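Long-range contacts in cellulose-binding protein (Saccharophagus degradans, PDB 2YHG), which probably hydrolyses glycosidic bonds and binds polysaccharide, the chain here being its nucleoside hydrolase-like part together with the C-terminal domain: residues Asp189-Lys197 against Glu287-Met296; Arg28-Asp36 against Asp142-Gly153. All coordinates share one frame; numbering follows the deposited sequence.

Contact 1: residues Asp189-Lys197 against Glu287-Met296; sequences DNAGTWLAK and EDAVYDTYYM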
loop_
_atom_site.group_PDB
_atom_site.type_symbol
_atom_site.label_atom_id
_atom_site.label_comp_id
_atom_site.label_asym_id
_atom_site.label_seq_id
_atom_site.Cartn_x
_atom_site.Cartn_y
_atom_site.Cartn_z
ATOM N N ASP A 189 -5.708 3.966 17.938
ATOM C CA ASP A 189 -6.725 3.662 18.909
ATOM C C ASP A 189 -6.466 2.298 19.487
ATOM O O ASP A 189 -5.642 1.516 19.013
ATOM C CB ASP A 189 -8.168 3.855 18.403
ATOM C CG ASP A 189 -8.675 2.821 17.408
ATOM O OD1 ASP A 189 -7.981 1.819 17.136
ATOM O OD2 ASP A 189 -9.809 3.047 16.902
ATOM N N ASN A 190 -7.203 1.990 20.559
ATOM C CA ASN A 190 -7.083 0.721 21.263
ATOM C C ASN A 190 -7.798 -0.417 20.534
ATOM O O ASN A 190 -7.614 -1.578 20.883
ATOM C CB ASN A 190 -7.586 0.891 22.704
ATOM C CG ASN A 190 -8.974 1.457 22.763
ATOM O OD1 ASN A 190 -9.881 0.887 22.151
ATOM N ND2 ASN A 190 -9.172 2.507 23.568
ATOM N N ALA A 191 -8.574 -0.112 19.489
ATOM C CA ALA A 191 -9.318 -1.120 18.749
ATOM C C ALA A 191 -8.417 -1.934 17.842
ATOM O O ALA A 191 -8.649 -3.121 17.644
ATOM C CB ALA A 191 -10.454 -0.484 17.968
ATOM N N GLY A 192 -7.383 -1.320 17.278
ATOM C CA GLY A 192 -6.402 -2.104 16.539
ATOM C C GLY A 192 -5.731 -3.108 17.435
ATOM O O GLY A 192 -5.515 -4.260 17.062
ATOM N N THR A 193 -5.372 -2.692 18.636
ATOM C CA THR A 193 -4.738 -3.596 19.600
ATOM C C THR A 193 -5.694 -4.726 19.985
ATOM O O THR A 193 -5.278 -5.891 20.059
ATOM C CB THR A 193 -4.246 -2.825 20.824
ATOM O OG1 THR A 193 -3.661 -1.594 20.360
ATOM C CG2 THR A 193 -3.258 -3.655 21.572
ATOM N N TRP A 194 -6.964 -4.394 20.198
ATOM C CA TRP A 194 -7.976 -5.402 20.479
ATOM C C TRP A 194 -8.028 -6.446 19.355
ATOM O O TRP A 194 -8.092 -7.656 19.608
ATOM C CB TRP A 194 -9.330 -4.740 20.664
ATOM C CG TRP A 194 -10.446 -5.693 20.934
ATOM C CD1 TRP A 194 -10.854 -6.179 22.154
ATOM C CD2 TRP A 194 -11.347 -6.220 19.974
ATOM N NE1 TRP A 194 -11.924 -7.019 22.002
ATOM C CE2 TRP A 194 -12.257 -7.060 20.673
ATOM C CE3 TRP A 194 -11.549 -6.001 18.615
ATOM C CZ2 TRP A 194 -13.297 -7.725 20.031
ATOM C CZ3 TRP A 194 -12.617 -6.631 17.986
ATOM C CH2 TRP A 194 -13.470 -7.496 18.693
ATOM N N LEU A 195 -7.945 -5.979 18.099
ATOM C CA LEU A 195 -7.923 -6.908 16.978
ATOM C C LEU A 195 -6.725 -7.829 17.005
ATOM O O LEU A 195 -6.851 -9.055 16.832
ATOM C CB LEU A 195 -7.937 -6.154 15.639
ATOM C CG LEU A 195 -9.280 -5.552 15.207
ATOM C CD1 LEU A 195 -9.084 -4.556 14.084
ATOM C CD2 LEU A 195 -10.243 -6.653 14.791
ATOM N N ALA A 196 -5.530 -7.273 17.181
ATOM C CA ALA A 196 -4.306 -8.083 17.145
ATOM C C ALA A 196 -4.294 -9.104 18.276
ATOM O O ALA A 196 -3.836 -10.225 18.082
ATOM C CB ALA A 196 -3.091 -7.176 17.212
ATOM N N LYS A 197 -4.792 -8.716 19.440
ATOM C CA LYS A 197 -4.827 -9.613 20.589
ATOM C C LYS A 197 -5.853 -10.721 20.382
ATOM O O LYS A 197 -5.595 -11.892 20.721
ATOM C CB LYS A 197 -5.156 -8.797 21.848
ATOM C CG LYS A 197 -5.366 -9.604 23.121
ATOM C CD LYS A 197 -4.163 -10.432 23.488
ATOM C CE LYS A 197 -4.252 -10.909 24.935
ATOM N NZ LYS A 197 -3.075 -11.706 25.296
ATOM N N GLU A 287 -3.067 2.500 26.983
ATOM C CA GLU A 287 -4.203 1.705 26.526
ATOM C C GLU A 287 -3.774 0.371 25.943
ATOM O O GLU A 287 -4.523 -0.597 26.055
ATOM C CB GLU A 287 -5.021 2.479 25.527
ATOM C CG GLU A 287 -5.657 3.731 26.112
ATOM C CD GLU A 287 -6.428 4.546 25.127
ATOM O OE1 GLU A 287 -6.772 4.054 24.032
ATOM O OE2 GLU A 287 -6.723 5.718 25.443
ATOM N N ASP A 288 -2.627 0.303 25.279
ATOM C CA ASP A 288 -2.208 -0.958 24.676
ATOM C C ASP A 288 -1.917 -2.026 25.746
ATOM O O ASP A 288 -2.149 -3.213 25.499
ATOM C CB ASP A 288 -0.891 -0.788 23.900
ATOM C CG ASP A 288 -0.998 -0.000 22.582
ATOM O OD1 ASP A 288 -1.674 -0.467 21.645
ATOM O OD2 ASP A 288 -0.326 1.052 22.507
ATOM N N ALA A 289 -1.360 -1.624 26.879
ATOM C CA ALA A 289 -0.776 -2.556 27.815
ATOM C C ALA A 289 -1.790 -3.546 28.363
ATOM O O ALA A 289 -1.412 -4.666 28.764
ATOM C CB ALA A 289 -0.098 -1.818 28.970
ATOM N N VAL A 290 -3.059 -3.167 28.423
ATOM C CA VAL A 290 -4.067 -4.072 28.956
ATOM C C VAL A 290 -4.235 -5.318 28.084
ATOM O O VAL A 290 -4.738 -6.329 28.575
ATOM C CB VAL A 290 -5.413 -3.385 29.198
ATOM C CG1 VAL A 290 -5.242 -2.184 30.116
ATOM C CG2 VAL A 290 -6.121 -3.044 27.875
ATOM N N TYR A 291 -3.792 -5.251 26.827
ATOM C CA TYR A 291 -3.869 -6.354 25.902
ATOM C C TYR A 291 -2.639 -7.240 25.911
ATOM O O TYR A 291 -2.576 -8.217 25.178
ATOM C CB TYR A 291 -4.104 -5.821 24.491
ATOM C CG TYR A 291 -5.424 -5.116 24.351
ATOM C CD1 TYR A 291 -6.592 -5.826 24.308
ATOM C CD2 TYR A 291 -5.497 -3.735 24.317
ATOM C CE1 TYR A 291 -7.819 -5.179 24.216
ATOM C CE2 TYR A 291 -6.718 -3.072 24.222
ATOM C CZ TYR A 291 -7.875 -3.820 24.180
ATOM O OH TYR A 291 -9.114 -3.216 24.116
ATOM N N ASP A 292 -1.641 -6.915 26.728
ATOM C CA ASP A 292 -0.405 -7.728 26.662
ATOM C C ASP A 292 -0.738 -9.189 27.044
ATOM O O ASP A 292 -1.575 -9.423 27.910
ATOM C CB ASP A 292 0.635 -7.202 27.650
ATOM C CG ASP A 292 1.272 -5.870 27.231
ATOM O OD1 ASP A 292 1.095 -5.430 26.035
ATOM O OD2 ASP A 292 1.968 -5.261 28.062
ATOM N N THR A 293 -0.048 -10.183 26.447
ATOM C CA THR A 293 0.886 -9.995 25.338
ATOM C C THR A 293 0.135 -10.082 24.011
ATOM O O THR A 293 -0.710 -10.937 23.827
ATOM C CB THR A 293 1.953 -11.132 25.338
ATOM O OG1 THR A 293 2.439 -11.282 26.684
ATOM C CG2 THR A 293 3.071 -10.837 24.367
ATOM N N TYR A 294 0.481 -9.164 23.096
ATOM C CA TYR A 294 -0.031 -9.188 21.742
ATOM C C TYR A 294 1.107 -8.975 20.776
ATOM O O TYR A 294 2.110 -8.355 21.119
ATOM C CB TYR A 294 -1.146 -8.145 21.515
ATOM C CG TYR A 294 -0.689 -6.727 21.660
ATOM C CD1 TYR A 294 -0.705 -6.091 22.892
ATOM C CD2 TYR A 294 -0.175 -6.030 20.577
ATOM C CE1 TYR A 294 -0.240 -4.811 23.039
ATOM C CE2 TYR A 294 0.347 -4.736 20.727
ATOM C CZ TYR A 294 0.335 -4.161 21.973
ATOM O OH TYR A 294 0.888 -2.913 22.195
ATOM N N TYR A 295 0.915 -9.446 19.549
ATOM C CA TYR A 295 1.934 -9.354 18.518
ATOM C C TYR A 295 1.391 -8.612 17.309
ATOM O O TYR A 295 0.205 -8.750 16.971
ATOM C CB TYR A 295 2.399 -10.753 18.093
ATOM C CG TYR A 295 3.248 -11.414 19.143
ATOM C CD1 TYR A 295 2.689 -12.106 20.192
ATOM C CD2 TYR A 295 4.632 -11.283 19.108
ATOM C CE1 TYR A 295 3.480 -12.653 21.202
ATOM C CE2 TYR A 295 5.429 -11.824 20.089
ATOM C CZ TYR A 295 4.850 -12.494 21.145
ATOM O OH TYR A 295 5.664 -13.033 22.125
ATOM N N MET A 296 2.262 -7.878 16.632
ATOM C CA MET A 296 1.958 -7.162 15.412
ATOM C C MET A 296 3.186 -7.184 14.547
ATOM O O MET A 296 4.300 -7.042 15.046
ATOM C CB MET A 296 1.580 -5.677 15.687
ATOM C CG MET A 296 0.309 -5.533 16.502
ATOM S SD MET A 296 0.093 -3.818 17.017
ATOM C CE MET A 296 -1.561 -3.927 17.704
HETATM O O HOH W 1 -1.443 -11.105 19.226
#
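Helix 190-198 runs against the loop 287-294, the closest CA pairs being Asn190 with Glu287 at 6.1 Å and Lys197 with Tyr294 at 5.0 Å, while a short 3-10 turn at 289-291 lifts Tyr291 against the middle of the helix. Thr193 works with both branches. Its OG1 donates to Asp288 OD1 over 2.6 Å, nearly in line with the carboxylate C-O bond, and Arg206 ties the two together by bonding to both. With CG2 anti to the backbone N, the methyl sits over the face of the Tyr294 ring, 3.5 Å from its centroid, 11° off the normal: a CH-pi contact. The same methyl touches Tyr291 CD2. The Tyr291 ring lays one face on the helix backbone around Trp194 N, and its CE1 meets the edge of the Trp194 ring at CD1, 3.8 Å away. Met296, extended beyond CG, brings CE to within 3.6 Å of Ala196 CB. At the start of the helix Asn190 ND2, in the conformer described, gives a hydrogen bond to Glu287 OE1 from above the carboxylate plane; Tyr117 also bonds that oxygen, and Asn190 OD1 takes the backbone N of Met119. Toward the other end of the helix Lys197, bent at chi2 (59°), passes Tyr291 O and delivers NZ to Thr293 O at 2.9 Å, just beyond the cis peptide bond. Asp189 OD1 caps the helix through Gly192 N and, weakly, Ala191 N. This is an N-capped helix of the nucleoside hydrolase-like alpha/beta fold, its flank clasped by the loop that leads into strand 295-298.

Contact 2: residues Arg28-Asp36 against Asp142-Gly153; sequences RYRVIHTTD and DPRPVWATCWGG. With CA (calcium ion), chain B.
A calcium ion sits where the two strands end, bound by Asp36 OD1 at 2.6 Å and by the main-chain Trp151 O at 2.4 Å, with Asp43, Asp244 and waters among its other ligands. Asp36 CG lies between the backbone N and carbonyl carbon (chi1 60°), which swings the carboxylate back over Gly152 CA. Strands 30-35 and 146-150 run parallel at 18°, joined by a ladder in which Ile32 N reaches Trp147 O and Thr149 N reaches Ile32 O. Thr149 O is gripped twice by Thr34: the backbone N comes from above the carbonyl plane, and OG1, 2.7 Å away, lies in it. On the face opposite the Thr34 side chain, His33 ND1 shares a hydrogen bond of 2.8 Å with Thr149 OG1, while Gln50 binds NE2; Trp151 CZ2 lies over the imidazole centre. The far end is ionic. Arg144 holds Asp142 side-on through NE and NH2; its NH1 donates to Arg28 O and salt-bridges Asp58. The Arg30 guanidinium stacks on the Asp142 carboxylate, planes 5° apart, NE and OD2 making a long 3.8 Å salt bridge by charge alone; its NH1 donates to Arg144 O, and Glu60 pairs with NE. Calcium at the C-terminal ends of central parallel strands, with aspartates following the first, is the arrangement of the nucleoside hydrolase active site, consistent with this domain's kinship.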
loop_
_atom_site.group_PDB
_atom_site.type_symbol
_atom_site.label_atom_id
_atom_site.label_comp_id
_atom_site.label_asym_id
_atom_site.label_seq_id
_atom_site.Cartn_x
_atom_site.Cartn_y
_atom_site.Cartn_z
ATOM N N ARG A 28 -4.230 -6.249 -9.475
ATOM C CA ARG A 28 -4.594 -5.203 -8.531
ATOM C C ARG A 28 -4.941 -5.829 -7.204
ATOM O O ARG A 28 -5.552 -6.898 -7.152
ATOM C CB ARG A 28 -5.797 -4.397 -9.044
ATOM C CG ARG A 28 -5.576 -3.616 -10.336
ATOM C CD ARG A 28 -6.869 -2.927 -10.769
ATOM N NE ARG A 28 -6.623 -1.945 -11.829
ATOM C CZ ARG A 28 -6.865 -2.115 -13.108
ATOM N NH1 ARG A 28 -7.273 -3.287 -13.564
ATOM N NH2 ARG A 28 -6.678 -1.099 -13.935
ATOM N N TYR A 29 -4.668 -5.086 -6.148
ATOM C CA TYR A 29 -5.082 -5.457 -4.813
ATOM C C TYR A 29 -6.323 -4.664 -4.397
ATOM O O TYR A 29 -6.558 -3.543 -4.837
ATOM C CB TYR A 29 -3.906 -5.230 -3.824
ATOM C CG TYR A 29 -2.685 -6.091 -4.152
ATOM C CD1 TYR A 29 -2.745 -7.472 -4.231
ATOM C CD2 TYR A 29 -1.477 -5.503 -4.434
ATOM C CE1 TYR A 29 -1.600 -8.223 -4.570
ATOM C CE2 TYR A 29 -0.360 -6.218 -4.727
ATOM C CZ TYR A 29 -0.409 -7.581 -4.780
ATOM O OH TYR A 29 0.756 -8.295 -5.081
ATOM N N ARG A 30 -7.073 -5.265 -3.476
ATOM C CA ARG A 30 -8.301 -4.690 -2.941
ATOM C C ARG A 30 -7.970 -3.951 -1.660
ATOM O O ARG A 30 -7.413 -4.548 -0.734
ATOM C CB ARG A 30 -9.293 -5.802 -2.639
ATOM C CG ARG A 30 -9.677 -6.673 -3.851
ATOM C CD ARG A 30 -10.556 -7.831 -3.449
ATOM N NE ARG A 30 -11.825 -7.361 -2.909
ATOM C CZ ARG A 30 -12.647 -8.109 -2.186
ATOM N NH1 ARG A 30 -12.294 -9.357 -1.839
ATOM N NH2 ARG A 30 -13.795 -7.619 -1.791
ATOM N N VAL A 31 -8.412 -2.710 -1.564
ATOM C CA VAL A 31 -8.061 -1.885 -0.408
ATOM C C VAL A 31 -9.244 -1.023 0.009
ATOM O O VAL A 31 -9.939 -0.432 -0.831
ATOM C CB VAL A 31 -6.837 -0.992 -0.700
ATOM C CG1 VAL A 31 -6.397 -0.256 0.585
ATOM C CG2 VAL A 31 -5.676 -1.778 -1.244
ATOM N N ILE A 32 -9.447 -0.921 1.330
ATOM C CA ILE A 32 -10.399 -0.047 1.947
ATOM C C ILE A 32 -9.595 0.813 2.930
ATOM O O ILE A 32 -8.881 0.271 3.772
ATOM C CB ILE A 32 -11.444 -0.870 2.719
ATOM C CG1 ILE A 32 -12.302 -1.679 1.744
ATOM C CG2 ILE A 32 -12.274 0.016 3.640
ATOM C CD1 ILE A 32 -13.131 -2.756 2.418
ATOM N N HIS A 33 -9.787 2.129 2.883
ATOM C CA HIS A 33 -9.130 3.037 3.813
ATOM C C HIS A 33 -10.116 3.565 4.814
ATOM O O HIS A 33 -11.224 3.973 4.474
ATOM C CB HIS A 33 -8.485 4.192 3.091
ATOM C CG HIS A 33 -7.434 3.763 2.155
ATOM N ND1 HIS A 33 -6.365 3.002 2.576
ATOM C CD2 HIS A 33 -7.260 4.006 0.831
ATOM C CE1 HIS A 33 -5.577 2.814 1.528
ATOM N NE2 HIS A 33 -6.100 3.392 0.455
ATOM N N THR A 34 -9.681 3.612 6.074
ATOM C CA THR A 34 -10.384 4.359 7.109
ATOM C C THR A 34 -9.482 5.488 7.565
ATOM O O THR A 34 -8.266 5.298 7.691
ATOM C CB THR A 34 -10.853 3.462 8.282
ATOM O OG1 THR A 34 -9.790 3.186 9.234
ATOM C CG2 THR A 34 -11.444 2.140 7.805
ATOM N N THR A 35 -10.036 6.687 7.720
ATOM C CA THR A 35 -9.211 7.885 7.890
ATOM C C THR A 35 -9.882 8.866 8.843
ATOM O O THR A 35 -11.097 9.166 8.708
ATOM C CB THR A 35 -8.908 8.575 6.527
ATOM O OG1 THR A 35 -8.411 9.897 6.768
ATOM C CG2 THR A 35 -10.149 8.708 5.629
ATOM N N ASP A 36 -9.097 9.418 9.746
ATOM C CA ASP A 36 -9.554 10.426 10.694
ATOM C C ASP A 36 -9.392 11.828 10.153
ATOM O O ASP A 36 -8.733 12.680 10.745
ATOM C CB ASP A 36 -8.828 10.290 12.034
ATOM C CG ASP A 36 -7.297 10.461 11.894
ATOM O OD1 ASP A 36 -6.725 10.237 10.849
ATOM O OD2 ASP A 36 -6.671 10.854 12.935
ATOM N N ASP A 142 -14.851 -12.685 -4.259
ATOM C CA ASP A 142 -13.630 -12.369 -4.977
ATOM C C ASP A 142 -12.524 -13.116 -4.235
ATOM O O ASP A 142 -12.376 -12.933 -3.033
ATOM C CB ASP A 142 -13.468 -10.841 -4.916
ATOM C CG ASP A 142 -12.341 -10.319 -5.764
ATOM O OD1 ASP A 142 -11.274 -10.949 -5.848
ATOM O OD2 ASP A 142 -12.459 -9.135 -6.219
ATOM N N PRO A 143 -11.703 -13.927 -4.917
ATOM C CA PRO A 143 -10.682 -14.723 -4.209
ATOM C C PRO A 143 -9.566 -13.885 -3.604
ATOM O O PRO A 143 -8.782 -14.391 -2.795
ATOM C CB PRO A 143 -10.130 -15.657 -5.299
ATOM C CG PRO A 143 -10.372 -14.914 -6.555
ATOM C CD PRO A 143 -11.731 -14.274 -6.346
ATOM N N ARG A 144 -9.445 -12.640 -4.055
ATOM C CA ARG A 144 -8.422 -11.789 -3.531
ATOM C C ARG A 144 -8.795 -11.356 -2.106
ATOM O O ARG A 144 -9.935 -10.986 -1.848
ATOM C CB ARG A 144 -8.294 -10.554 -4.397
ATOM C CG ARG A 144 -7.733 -10.825 -5.806
ATOM C CD ARG A 144 -7.748 -9.561 -6.620
ATOM N NE ARG A 144 -9.095 -9.027 -6.781
ATOM C CZ ARG A 144 -9.357 -7.803 -7.205
ATOM N NH1 ARG A 144 -8.357 -6.983 -7.514
ATOM N NH2 ARG A 144 -10.604 -7.395 -7.319
ATOM N N PRO A 145 -7.825 -11.302 -1.212
ATOM C CA PRO A 145 -8.083 -10.771 0.113
ATOM C C PRO A 145 -8.335 -9.270 0.046
ATOM O O PRO A 145 -8.049 -8.623 -0.956
ATOM C CB PRO A 145 -6.797 -11.095 0.860
ATOM C CG PRO A 145 -5.767 -11.293 -0.162
ATOM C CD PRO A 145 -6.438 -11.743 -1.393
ATOM N N VAL A 146 -8.839 -8.728 1.138
ATOM C CA VAL A 146 -8.969 -7.308 1.175
ATOM C C VAL A 146 -8.284 -6.695 2.367
ATOM O O VAL A 146 -8.240 -7.228 3.487
ATOM C CB VAL A 146 -10.415 -6.902 1.059
ATOM C CG1 VAL A 146 -11.183 -7.492 2.181
ATOM C CG2 VAL A 146 -10.576 -5.392 0.967
ATOM N N TRP A 147 -7.588 -5.607 2.046
ATOM C CA TRP A 147 -6.899 -4.805 3.028
ATOM C C TRP A 147 -7.837 -3.756 3.566
ATOM O O TRP A 147 -8.534 -3.076 2.808
ATOM C CB TRP A 147 -5.696 -4.108 2.430
ATOM C CG TRP A 147 -4.595 -5.043 2.129
ATOM C CD1 TRP A 147 -4.491 -5.879 1.043
ATOM C CD2 TRP A 147 -3.497 -5.363 2.980
ATOM N NE1 TRP A 147 -3.415 -6.702 1.187
ATOM C CE2 TRP A 147 -2.782 -6.412 2.360
ATOM C CE3 TRP A 147 -3.062 -4.892 4.219
ATOM C CZ2 TRP A 147 -1.670 -6.990 2.957
ATOM C CZ3 TRP A 147 -1.946 -5.443 4.793
ATOM C CH2 TRP A 147 -1.263 -6.506 4.158
ATOM N N ALA A 148 -7.821 -3.591 4.884
ATOM C CA ALA A 148 -8.453 -2.447 5.535
ATOM C C ALA A 148 -7.379 -1.711 6.304
ATOM O O ALA A 148 -6.595 -2.334 7.007
ATOM C CB ALA A 148 -9.627 -2.860 6.422
ATOM N N THR A 149 -7.337 -0.394 6.169
ATOM C CA THR A 149 -6.255 0.375 6.726
ATOM C C THR A 149 -6.748 1.338 7.792
ATOM O O THR A 149 -7.915 1.774 7.805
ATOM C CB THR A 149 -5.470 1.109 5.660
ATOM O OG1 THR A 149 -6.261 2.218 5.230
ATOM C CG2 THR A 149 -5.112 0.188 4.482
ATOM N N CYS A 150 -5.829 1.716 8.667
ATOM C CA CYS A 150 -6.073 2.676 9.738
ATOM C C CYS A 150 -5.157 3.876 9.552
ATOM O O CYS A 150 -3.989 3.864 9.952
ATOM C CB CYS A 150 -5.824 2.041 11.115
ATOM S SG CYS A 150 -6.392 0.332 11.170
ATOM N N TRP A 151 -5.673 4.920 8.903
ATOM C CA TRP A 151 -4.973 6.189 8.844
ATOM C C TRP A 151 -5.163 6.978 10.133
ATOM O O TRP A 151 -4.346 7.856 10.455
ATOM C CB TRP A 151 -5.404 7.033 7.645
ATOM C CG TRP A 151 -5.207 6.449 6.281
ATOM C CD1 TRP A 151 -4.933 5.148 5.948
ATOM C CD2 TRP A 151 -5.394 7.149 5.064
ATOM N NE1 TRP A 151 -4.896 5.013 4.571
ATOM C CE2 TRP A 151 -5.217 6.232 4.009
ATOM C CE3 TRP A 151 -5.699 8.482 4.766
ATOM C CZ2 TRP A 151 -5.377 6.595 2.677
ATOM C CZ3 TRP A 151 -5.882 8.842 3.442
ATOM C CH2 TRP A 151 -5.711 7.913 2.410
ATOM N N GLY A 152 -6.256 6.698 10.829
ATOM C CA GLY A 152 -6.473 7.069 12.220
ATOM C C GLY A 152 -6.534 5.768 13.018
ATOM O O GLY A 152 -5.649 4.924 12.919
ATOM N N GLY A 153 -7.592 5.629 13.826
ATOM C CA GLY A 153 -7.798 4.398 14.557
ATOM C C GLY A 153 -8.270 3.252 13.662
ATOM O O GLY A 153 -8.494 3.423 12.465
HETATM CA CA CA B . -4.318 10.182 9.878
HETATM O O HOH W 2 -5.968 -7.973 -2.593
HETATM O O HOH W 3 -8.709 5.425 10.694
HETATM O O HOH W 4 -4.187 10.738 12.297
HETATM O O HOH W 5 -2.376 11.769 10.458
#

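How the contacts relate
Contact 2 is buried, about 9 Å from the centre of the chain, and joins neighbouring strands of the six-stranded parallel sheet; contact 1 lies about 22 Å out, partly buried, where a helix meets an irregular loop. Chemistry follows location: backbone ladder bonds, metal ligation and a salt-bridge network make the inner contact, whereas aromatic rings, methyl groups and separate side-chain bonds make the outer one. Their centres are about 19 Å apart, yet they touch, Asp189 OD2 lying 3.4 Å from Gly153 CA. Asp189 OD1 also accepts from the backbone N of Cys154, whose disulfide to Cys150 ties this turn to strand 146-150, so the helix cap of contact 1 borders the calcium end of contact 2.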